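Local coordinates for protein catalase-3 (Neurospora crassa, PDB 4AJ9) that breaks down hydrogen peroxide to water and dioxygen with a heme cofactor, and so probably protects the cell from peroxide damage, at residues H156-S161 with A169-D174; G198-Y203 with D253-D258; T453-Q458 with F674-D679; V534-T539 with A587-E592. All coordinates share one frame; numbering follows the deposited sequence. Where two conformers were deposited one is given.

How the contacts relate
Contacts 1 and 2 lie within the catalase part of the chain, their nearest atoms about 9 Å apart, and both lie near the heme: the side chains of K159 and Y203 are each about 9 Å from it, and about 8 and 9 Å from that of H65, the predicted active-site histidine. The subunit interface relates them too, since R256 of contact 2 pairs with E165 of a neighbouring subunit, in the loop joining the segments of contact 1. Contact 4 lies in the C-terminal domain, its nearest atoms about 8 Å from contact 2, where R201 reaches D586. Contact 3 ties the chain's tail to helix 454-468, with contact 4 in the intervening sequence.

Contact 1. Residues H156-S161 with A169-D174; sequences HSVKPS and AATAHD
The imidazole of H173 points its NE2 edge at the end of helix 151-158 and donates a hydrogen bond to V158 O (3.0 Å, N-H...O 151°). The carbonyl oxygen lies in the plane of the ring, but the nitrogen stands well above the carbonyl plane, 55° out of it. Next to NE2, CE1 comes within 3.1 Å of S157 O and 3.2 Å of K159 O, which approach it from opposite sides of the ring plane, and the three carbonyls surround the NE2-CE1 end. These oxygens belong to the last turn of the helix and to K159, the first residue beyond it, and S157 O also accepts from S175 OG. H173 is itself the N-cap residue of helix 174-182, so its ring joins the finish of one helix to the start of the next across the intervening loop. Its CG stands between the backbone N and the carbonyl carbon (chi1 53°), which turns the ring back onto the helix end. A leucine in its place would probably leave V158 O without its N-H donor and put hydrocarbon among three carbonyl oxygens. Behind H173, an inverse gamma turn centred on A172 bonds H173 N to T171 O (2.8 Å). Water 1 makes a second link, accepting from A170 N (3.1 Å) and probably donating to V158 O. Alongside, V158 and T171 point the same way, V158 CG1 meeting T171 CG2 at 3.8 Å in the V158 conformer given, one of two modelled; F180 packs against both, and T171 OG1 turns to E467.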
# COMPACT_ATOMS: atom_id res chain seq x y z
N HIS C 156 2.73 18.98 -14.61
CA HIS C 156 1.84 18.40 -15.62
C HIS C 156 2.14 18.92 -17.03
O HIS C 156 2.12 18.15 -18.00
CB HIS C 156 0.37 18.70 -15.30
CG HIS C 156 -0.20 17.82 -14.23
ND1 HIS C 156 -1.54 17.84 -13.90
CD2 HIS C 156 0.38 16.91 -13.41
CE1 HIS C 156 -1.76 16.97 -12.92
NE2 HIS C 156 -0.61 16.41 -12.60
N SER C 157 2.40 20.22 -17.15
CA SER C 157 2.59 20.83 -18.46
C SER C 157 3.90 20.39 -19.09
O SER C 157 4.00 20.25 -20.32
CB SER C 157 2.55 22.37 -18.35
OG SER C 157 3.81 22.91 -17.95
N VAL C 158 4.90 20.16 -18.24
CA VAL C 158 6.24 19.80 -18.70
C VAL C 158 6.39 18.29 -18.96
O VAL C 158 7.13 17.87 -19.86
CB VAL C 158 7.30 20.31 -17.69
CG1 VAL C 158 8.62 19.61 -17.86
CG2 VAL C 158 7.46 21.83 -17.85
N LYS C 159 5.68 17.48 -18.19
CA LYS C 159 5.69 16.03 -18.38
C LYS C 159 4.91 15.61 -19.64
O LYS C 159 4.23 16.45 -20.27
CB LYS C 159 5.24 15.30 -17.10
CG LYS C 159 6.41 14.98 -16.17
CD LYS C 159 5.96 14.47 -14.81
CE LYS C 159 7.15 14.19 -13.88
NZ LYS C 159 7.92 12.92 -14.18
N PRO C 160 5.01 14.34 -20.06
CA PRO C 160 4.42 13.99 -21.36
C PRO C 160 2.91 14.26 -21.43
O PRO C 160 2.22 14.17 -20.42
CB PRO C 160 4.67 12.48 -21.47
CG PRO C 160 5.88 12.24 -20.58
CD PRO C 160 5.69 13.20 -19.43
N SER C 161 2.43 14.58 -22.63
CA SER C 161 0.99 14.73 -22.87
C SER C 161 0.24 13.53 -22.32
O SER C 161 0.67 12.38 -22.50
CB SER C 161 0.72 14.88 -24.37
OG SER C 161 -0.61 15.29 -24.62
N ALA C 169 10.88 13.15 -21.07
CA ALA C 169 12.01 13.94 -20.59
C ALA C 169 12.29 15.14 -21.49
O ALA C 169 13.42 15.35 -21.93
CB ALA C 169 13.26 13.06 -20.51
N ALA C 170 11.27 15.94 -21.77
CA ALA C 170 11.47 17.05 -22.69
C ALA C 170 10.46 18.17 -22.49
O ALA C 170 9.27 17.92 -22.27
CB ALA C 170 11.43 16.55 -24.11
N THR C 171 10.93 19.40 -22.56
CA THR C 171 10.05 20.56 -22.53
C THR C 171 9.61 20.94 -23.94
O THR C 171 8.81 21.85 -24.13
CB THR C 171 10.72 21.76 -21.86
OG1 THR C 171 12.03 21.93 -22.41
CG2 THR C 171 10.82 21.54 -20.36
N ALA C 172 10.13 20.22 -24.94
CA ALA C 172 9.88 20.56 -26.34
C ALA C 172 8.53 20.06 -26.84
O ALA C 172 8.46 19.20 -27.71
CB ALA C 172 11.01 20.01 -27.24
N HIS C 173 7.45 20.59 -26.26
CA HIS C 173 6.11 20.27 -26.74
C HIS C 173 5.12 21.34 -26.35
O HIS C 173 5.38 22.15 -25.46
CB HIS C 173 5.64 18.90 -26.25
CG HIS C 173 5.74 18.72 -24.76
ND1 HIS C 173 4.63 18.64 -23.95
CD2 HIS C 173 6.82 18.59 -23.95
CE1 HIS C 173 5.02 18.47 -22.69
NE2 HIS C 173 6.34 18.44 -22.67
N ASP C 174 3.96 21.32 -27.00
CA ASP C 174 2.96 22.37 -26.86
C ASP C 174 2.63 22.77 -25.42
O ASP C 174 2.65 23.96 -25.09
CB ASP C 174 1.66 21.98 -27.58
CG ASP C 174 1.79 22.05 -29.08
OD1 ASP C 174 2.79 21.51 -29.63
OD2 ASP C 174 0.93 22.67 -29.72
O HOH W 1 8.50 15.29 -20.54

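Contact 2. Residues G198-Y203 with D253-D258; sequences GIPRSY and DFHRQD
R201 and D258 form the charged pair of this buried contact: NH1 reaches OD2 at 2.9 Å (N-H...O 161°). The carboxylate oxygen lies near the guanidinium plane but is met from above its own plane, the two flat groups standing nearly perpendicular. R201 starts out away from helix 254-264, and the bend at chi2 (60°) brings its end back. Water 2 accepts from R201 NH2 and probably donates to the same OD2. Among weaker polar links, H255 NE2 gives P200 O a weak, bent hydrogen bond at 2.9 Å. F254 CZ sits over one face of the R201 guanidinium, 3.7 Å from NH1, while H255 CB lies over the face of the Y203 ring in a CH-pi contact, 3.8 Å from its centroid. The Y203 and H255 rings meet obliquely, and F103 stacks on Y203. Two further waters span the segments: water 3 links Y203 OH with NE of R256, whose NH1 forms a salt bridge with E165 of a neighbouring subunit, and water 4 accepts from Y203 N and donates to H255 O and D258 OD1. R201 NE forms a salt bridge with D586 of the C-terminal domain and D258 OD1 one with R204 NE. With two arginines and two waters round it, D258 is likely to stay ionised despite burial, and R201, shared between D258 and D586, couples the catalase core to the C-terminal domain.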
# COMPACT_ATOMS: atom_id res chain seq x y z
N GLY C 198 21.19 23.45 -18.65
CA GLY C 198 20.22 22.44 -19.04
C GLY C 198 20.89 21.17 -19.51
O GLY C 198 20.28 20.09 -19.47
N ILE C 199 22.15 21.29 -19.94
CA ILE C 199 22.91 20.16 -20.49
C ILE C 199 24.35 20.11 -19.98
O ILE C 199 25.32 20.19 -20.76
CB ILE C 199 22.90 20.15 -22.03
CG1 ILE C 199 23.26 21.53 -22.60
CG2 ILE C 199 21.56 19.73 -22.55
CD1 ILE C 199 23.29 21.58 -24.15
N PRO C 200 24.51 19.94 -18.66
CA PRO C 200 25.82 19.90 -18.02
C PRO C 200 26.62 18.71 -18.50
O PRO C 200 26.04 17.67 -18.88
CB PRO C 200 25.49 19.74 -16.53
CG PRO C 200 24.12 19.14 -16.52
CD PRO C 200 23.42 19.77 -17.68
N ARG C 201 27.93 18.85 -18.48
CA ARG C 201 28.86 17.78 -18.83
C ARG C 201 28.81 16.65 -17.82
O ARG C 201 28.97 15.47 -18.17
CB ARG C 201 30.28 18.36 -18.95
CG ARG C 201 31.40 17.34 -18.80
CD ARG C 201 31.33 16.24 -19.88
NE ARG C 201 32.52 15.40 -19.76
CZ ARG C 201 32.66 14.45 -18.85
NH1 ARG C 201 31.67 14.18 -18.01
NH2 ARG C 201 33.79 13.75 -18.79
N SER C 202 28.56 16.98 -16.55
CA SER C 202 28.39 15.95 -15.52
C SER C 202 27.83 16.57 -14.26
O SER C 202 27.75 17.80 -14.15
CB SER C 202 29.72 15.28 -15.19
OG SER C 202 30.44 16.03 -14.22
N TYR C 203 27.43 15.73 -13.30
CA TYR C 203 26.97 16.20 -12.00
C TYR C 203 28.11 16.94 -11.33
O TYR C 203 27.90 17.91 -10.59
CB TYR C 203 26.58 15.03 -11.10
CG TYR C 203 25.44 14.15 -11.60
CD1 TYR C 203 24.39 14.67 -12.34
CD2 TYR C 203 25.41 12.80 -11.28
CE1 TYR C 203 23.33 13.83 -12.78
CE2 TYR C 203 24.40 11.98 -11.70
CZ TYR C 203 23.35 12.49 -12.44
OH TYR C 203 22.35 11.63 -12.84
N ASP C 253 23.25 6.51 -19.53
CA ASP C 253 23.80 6.49 -18.18
C ASP C 253 25.05 7.36 -18.03
O ASP C 253 25.82 7.21 -17.09
CB ASP C 253 24.14 5.06 -17.80
CG ASP C 253 22.91 4.17 -17.83
OD1 ASP C 253 21.96 4.49 -17.10
OD2 ASP C 253 22.88 3.18 -18.60
N PHE C 254 25.23 8.28 -18.97
CA PHE C 254 26.47 9.03 -19.05
C PHE C 254 26.83 9.69 -17.72
O PHE C 254 27.97 9.59 -17.25
CB PHE C 254 26.36 10.08 -20.16
CG PHE C 254 27.61 10.93 -20.36
CD1 PHE C 254 28.75 10.39 -20.95
CD2 PHE C 254 27.61 12.28 -20.02
CE1 PHE C 254 29.88 11.17 -21.15
CE2 PHE C 254 28.74 13.06 -20.22
CZ PHE C 254 29.88 12.50 -20.79
N HIS C 255 25.87 10.37 -17.11
CA HIS C 255 26.17 11.11 -15.88
C HIS C 255 26.34 10.21 -14.65
O HIS C 255 27.25 10.41 -13.84
CB HIS C 255 25.11 12.18 -15.60
CG HIS C 255 25.19 13.37 -16.52
ND1 HIS C 255 24.16 14.28 -16.64
CD2 HIS C 255 26.17 13.79 -17.35
CE1 HIS C 255 24.50 15.21 -17.52
NE2 HIS C 255 25.71 14.93 -17.97
N ARG C 256 25.48 9.21 -14.50
CA ARG C 256 25.66 8.31 -13.37
C ARG C 256 26.95 7.50 -13.52
O ARG C 256 27.59 7.19 -12.53
CB ARG C 256 24.44 7.42 -13.10
CG ARG C 256 24.09 6.42 -14.18
CD ARG C 256 22.93 5.52 -13.71
NE ARG C 256 21.75 6.31 -13.32
CZ ARG C 256 20.59 5.80 -12.92
NH1 ARG C 256 20.43 4.49 -12.84
NH2 ARG C 256 19.59 6.62 -12.59
N GLN C 257 27.32 7.15 -14.75
CA GLN C 257 28.60 6.48 -14.97
C GLN C 257 29.77 7.41 -14.64
O GLN C 257 30.76 6.99 -14.02
CB GLN C 257 28.71 5.95 -16.41
CG GLN C 257 29.92 5.04 -16.64
CD GLN C 257 29.73 3.64 -16.05
OE1 GLN C 257 28.89 2.87 -16.53
NE2 GLN C 257 30.51 3.31 -15.02
N ASP C 258 29.68 8.67 -15.06
CA ASP C 258 30.75 9.64 -14.81
C ASP C 258 31.03 9.78 -13.31
O ASP C 258 32.17 9.75 -12.86
CB ASP C 258 30.42 11.00 -15.45
CG ASP C 258 31.29 12.13 -14.93
OD1 ASP C 258 31.11 12.55 -13.77
OD2 ASP C 258 32.17 12.59 -15.69
O HOH W 2 34.88 11.85 -16.61
O HOH W 3 21.43 9.10 -13.41
O HOH W 4 28.44 12.91 -13.07

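Contact 3. Residues T453-Q458 with F674-D679; sequences TPVEQQ and FAVDGD
The amide of Q458 grips D677 twice: OE1 accepts from the backbone N of D677 at 2.7 Å (163°), and NE2 donates to D677 OD2 at 3.0 Å. Amide and carboxylate planes are almost perpendicular: OD2 lies in the amide plane but is met from above its own carboxylate plane. Beside this pair the two methyls of V455 divide their work, CG1 against F674 CB at 4.1 Å and CG2 against V676 CG2 at 4.0 Å. With an alanine at Q458, D677 N would probably lose its acceptor and the tail segment would be freer to shift from the helix. Further out, V676 to D679 form a type II turn, with G678 at a positive phi and V676 N bonded to D679 OD2 (2.8 Å). A capping box between T453 and E456 fixes the start of helix 454-468. N462 OD1 accepts a second hydrogen bond from Q458 NE2, while R494 serves both Q458 OE1 and D677 OD2, and R465 holds D677 OD1. The two arginines probably keep D677 ionised, so the C-terminal tail is bound to the helical region by salt bridges and side-chain hydrogen bonds as well as by apolar contact.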
# COMPACT_ATOMS: atom_id res chain seq x y z
N THR C 453 28.27 34.99 -22.48
CA THR C 453 29.09 35.31 -23.64
C THR C 453 28.25 35.27 -24.92
O THR C 453 27.14 34.72 -24.93
CB THR C 453 30.29 34.34 -23.80
OG1 THR C 453 29.83 33.08 -24.30
CG2 THR C 453 31.00 34.13 -22.47
N PRO C 454 28.75 35.88 -26.00
CA PRO C 454 27.98 35.95 -27.24
C PRO C 454 27.55 34.58 -27.79
O PRO C 454 26.41 34.45 -28.23
CB PRO C 454 28.94 36.64 -28.21
CG PRO C 454 29.78 37.50 -27.33
CD PRO C 454 29.98 36.70 -26.07
N VAL C 455 28.44 33.60 -27.81
CA VAL C 455 28.10 32.28 -28.33
C VAL C 455 27.20 31.55 -27.33
O VAL C 455 26.32 30.77 -27.70
CB VAL C 455 29.36 31.44 -28.62
CG1 VAL C 455 28.97 30.00 -28.99
CG2 VAL C 455 30.18 32.09 -29.73
N GLU C 456 27.45 31.82 -26.05
CA GLU C 456 26.62 31.29 -24.98
C GLU C 456 25.18 31.79 -25.13
O GLU C 456 24.23 31.03 -24.97
CB GLU C 456 27.19 31.71 -23.63
CG GLU C 456 26.79 30.83 -22.48
CD GLU C 456 27.64 31.06 -21.25
OE1 GLU C 456 28.26 32.15 -21.15
OE2 GLU C 456 27.69 30.15 -20.40
N GLN C 457 25.04 33.08 -25.44
CA GLN C 457 23.72 33.65 -25.73
C GLN C 457 23.12 32.95 -26.95
O GLN C 457 21.91 32.72 -27.03
CB GLN C 457 23.82 35.15 -25.99
CG GLN C 457 24.18 35.99 -24.76
CD GLN C 457 24.26 37.47 -25.09
OE1 GLN C 457 24.54 37.84 -26.23
NE2 GLN C 457 24.00 38.33 -24.10
N GLN C 458 23.98 32.62 -27.91
CA GLN C 458 23.50 31.96 -29.11
C GLN C 458 22.95 30.57 -28.78
O GLN C 458 21.96 30.15 -29.36
CB GLN C 458 24.60 31.88 -30.18
CG GLN C 458 24.10 31.38 -31.54
CD GLN C 458 23.14 32.34 -32.21
OE1 GLN C 458 23.51 33.45 -32.59
NE2 GLN C 458 21.90 31.90 -32.37
N PHE C 674 31.08 27.65 -33.69
CA PHE C 674 29.63 27.81 -33.72
C PHE C 674 29.19 29.14 -34.29
O PHE C 674 29.55 30.20 -33.76
CB PHE C 674 29.07 27.61 -32.31
CG PHE C 674 29.39 26.27 -31.74
CD1 PHE C 674 30.59 26.07 -31.07
CD2 PHE C 674 28.53 25.20 -31.92
CE1 PHE C 674 30.90 24.83 -30.56
CE2 PHE C 674 28.85 23.95 -31.41
CZ PHE C 674 30.04 23.77 -30.73
N ALA C 675 28.42 29.08 -35.37
CA ALA C 675 27.91 30.28 -36.03
C ALA C 675 26.97 31.09 -35.14
O ALA C 675 26.07 30.53 -34.50
CB ALA C 675 27.19 29.89 -37.32
N VAL C 676 27.17 32.40 -35.11
CA VAL C 676 26.27 33.31 -34.41
C VAL C 676 25.41 34.04 -35.45
O VAL C 676 25.86 34.23 -36.58
CB VAL C 676 27.04 34.34 -33.58
CG1 VAL C 676 26.09 35.39 -33.03
CG2 VAL C 676 27.78 33.66 -32.45
N ASP C 677 24.19 34.41 -35.07
CA ASP C 677 23.27 35.07 -36.00
C ASP C 677 23.95 36.28 -36.62
O ASP C 677 24.55 37.08 -35.91
CB ASP C 677 22.00 35.49 -35.27
CG ASP C 677 21.15 34.32 -34.86
OD1 ASP C 677 21.02 33.38 -35.67
OD2 ASP C 677 20.63 34.32 -33.72
N GLY C 678 23.86 36.39 -37.94
CA GLY C 678 24.50 37.48 -38.66
C GLY C 678 25.75 37.05 -39.40
O GLY C 678 26.17 37.71 -40.36
N ASP C 679 26.34 35.94 -38.98
CA ASP C 679 27.60 35.46 -39.56
C ASP C 679 27.52 35.14 -41.05
O ASP C 679 28.49 35.35 -41.78
CB ASP C 679 28.12 34.23 -38.81
CG ASP C 679 28.77 34.58 -37.49
OD1 ASP C 679 28.99 35.79 -37.23
OD2 ASP C 679 29.06 33.65 -36.71

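Contact 4. Residues V534-T539 with A587-E592; sequences VGVLST and AVVVAE
Strands 534-537 and 587-590 run parallel in register, their axes 4.6 Å apart and inclined by 20°, with G535 and L537 supplying both N-H and C=O to the neighbouring strand. G535 N bonds to A587 O and V589 N to G535 O, each at 2.9 Å; L537 N to V589 O (2.8 Å) and A591 N to L537 O continue the pattern. V536 CA adds a CA-H...O contact to V589 O at 3.2 Å. The side chains separate onto two faces. On one, V534, V536, A587 and V589 pack together; V536 CG1, anti to the backbone N (chi1 179°), meets A591 CB at 3.9 Å, and V589, modelled in two conformers, turns a methyl toward V534 and V536. On the other, L537 CD1 lies 3.7 Å from V588 CG1 and also approaches V590 CG2 (4.3 Å); G535, with no side chain, is paired here with V588. V536 touches helix 544-557, and A587 and V589 touch helix 654-667, whereas L537, V588 and V590 meet helix 612-622 across the sheet. Strand 561-566 continues the sheet beyond 534-537, and strand 627-630 beyond 587-590. Helices on both faces of a parallel sheet in strand order 3-2-1-4-5-6 mark a Rossmann-like alpha/beta fold, consistent with the glutamine amidotransferase-like C-terminal domain of long catalases.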
# COMPACT_ATOMS: atom_id res chain seq x y z
N VAL C 534 39.80 10.92 -22.97
CA VAL C 534 40.40 11.06 -24.29
C VAL C 534 40.18 9.77 -25.07
O VAL C 534 40.53 8.69 -24.60
CB VAL C 534 41.90 11.35 -24.18
CG1 VAL C 534 42.51 11.55 -25.55
CG2 VAL C 534 42.12 12.57 -23.30
N GLY C 535 39.56 9.88 -26.24
CA GLY C 535 39.44 8.75 -27.13
C GLY C 535 40.59 8.78 -28.12
O GLY C 535 40.73 9.71 -28.90
N VAL C 536 41.43 7.76 -28.07
CA VAL C 536 42.52 7.65 -29.04
C VAL C 536 42.11 6.69 -30.15
O VAL C 536 41.94 5.50 -29.92
CB VAL C 536 43.79 7.14 -28.37
CG1 VAL C 536 44.91 7.02 -29.40
CG2 VAL C 536 44.19 8.06 -27.23
N LEU C 537 41.93 7.23 -31.36
CA LEU C 537 41.55 6.44 -32.52
C LEU C 537 42.78 5.77 -33.14
O LEU C 537 43.66 6.45 -33.67
CB LEU C 537 40.88 7.34 -33.56
CG LEU C 537 39.79 8.25 -33.00
CD1 LEU C 537 38.96 8.89 -34.11
CD2 LEU C 537 38.90 7.45 -32.06
N SER C 538 42.83 4.45 -33.07
CA SER C 538 43.97 3.68 -33.58
C SER C 538 43.55 2.59 -34.57
O SER C 538 42.45 2.61 -35.11
CB SER C 538 44.76 3.07 -32.42
OG SER C 538 46.02 2.55 -32.85
N THR C 539 44.45 1.63 -34.79
CA THR C 539 44.17 0.55 -35.72
C THR C 539 45.00 -0.67 -35.35
O THR C 539 46.07 -0.54 -34.76
CB THR C 539 44.44 0.97 -37.19
OG1 THR C 539 44.23 -0.15 -38.06
CG2 THR C 539 45.87 1.49 -37.36
N ALA C 587 37.94 14.72 -25.54
CA ALA C 587 38.90 15.02 -26.61
C ALA C 587 39.09 13.78 -27.50
O ALA C 587 38.96 12.65 -27.03
CB ALA C 587 40.24 15.47 -26.01
N VAL C 588 39.38 13.99 -28.78
CA VAL C 588 39.58 12.88 -29.71
C VAL C 588 40.92 13.02 -30.42
O VAL C 588 41.21 14.04 -31.04
CB VAL C 588 38.44 12.81 -30.74
CG1 VAL C 588 38.71 11.69 -31.74
CG2 VAL C 588 37.12 12.58 -30.04
N VAL C 589 41.76 11.99 -30.31
CA VAL C 589 43.08 12.05 -30.92
C VAL C 589 43.35 10.84 -31.82
O VAL C 589 43.22 9.70 -31.40
CB VAL C 589 44.19 12.16 -29.86
CG1 VAL C 589 44.12 13.51 -29.17
CG2 VAL C 589 44.09 11.03 -28.85
N VAL C 590 43.71 11.12 -33.07
CA VAL C 590 44.04 10.05 -34.01
C VAL C 590 45.50 9.69 -33.82
O VAL C 590 46.38 10.55 -33.92
CB VAL C 590 43.74 10.47 -35.45
CG1 VAL C 590 43.78 9.25 -36.37
CG2 VAL C 590 42.38 11.13 -35.52
N ALA C 591 45.76 8.42 -33.51
CA ALA C 591 47.13 7.94 -33.32
C ALA C 591 47.78 7.74 -34.68
O ALA C 591 47.11 7.39 -35.64
CB ALA C 591 47.15 6.63 -32.52
N GLU C 592 49.09 7.98 -34.75
CA GLU C 592 49.79 7.86 -36.03
C GLU C 592 49.54 6.51 -36.66
O GLU C 592 49.67 5.48 -36.00
CB GLU C 592 51.29 8.10 -35.86
CG GLU C 592 52.03 8.15 -37.18
CD GLU C 592 53.42 8.72 -37.04
OE1 GLU C 592 54.09 8.40 -36.03
OE2 GLU C 592 53.84 9.49 -37.94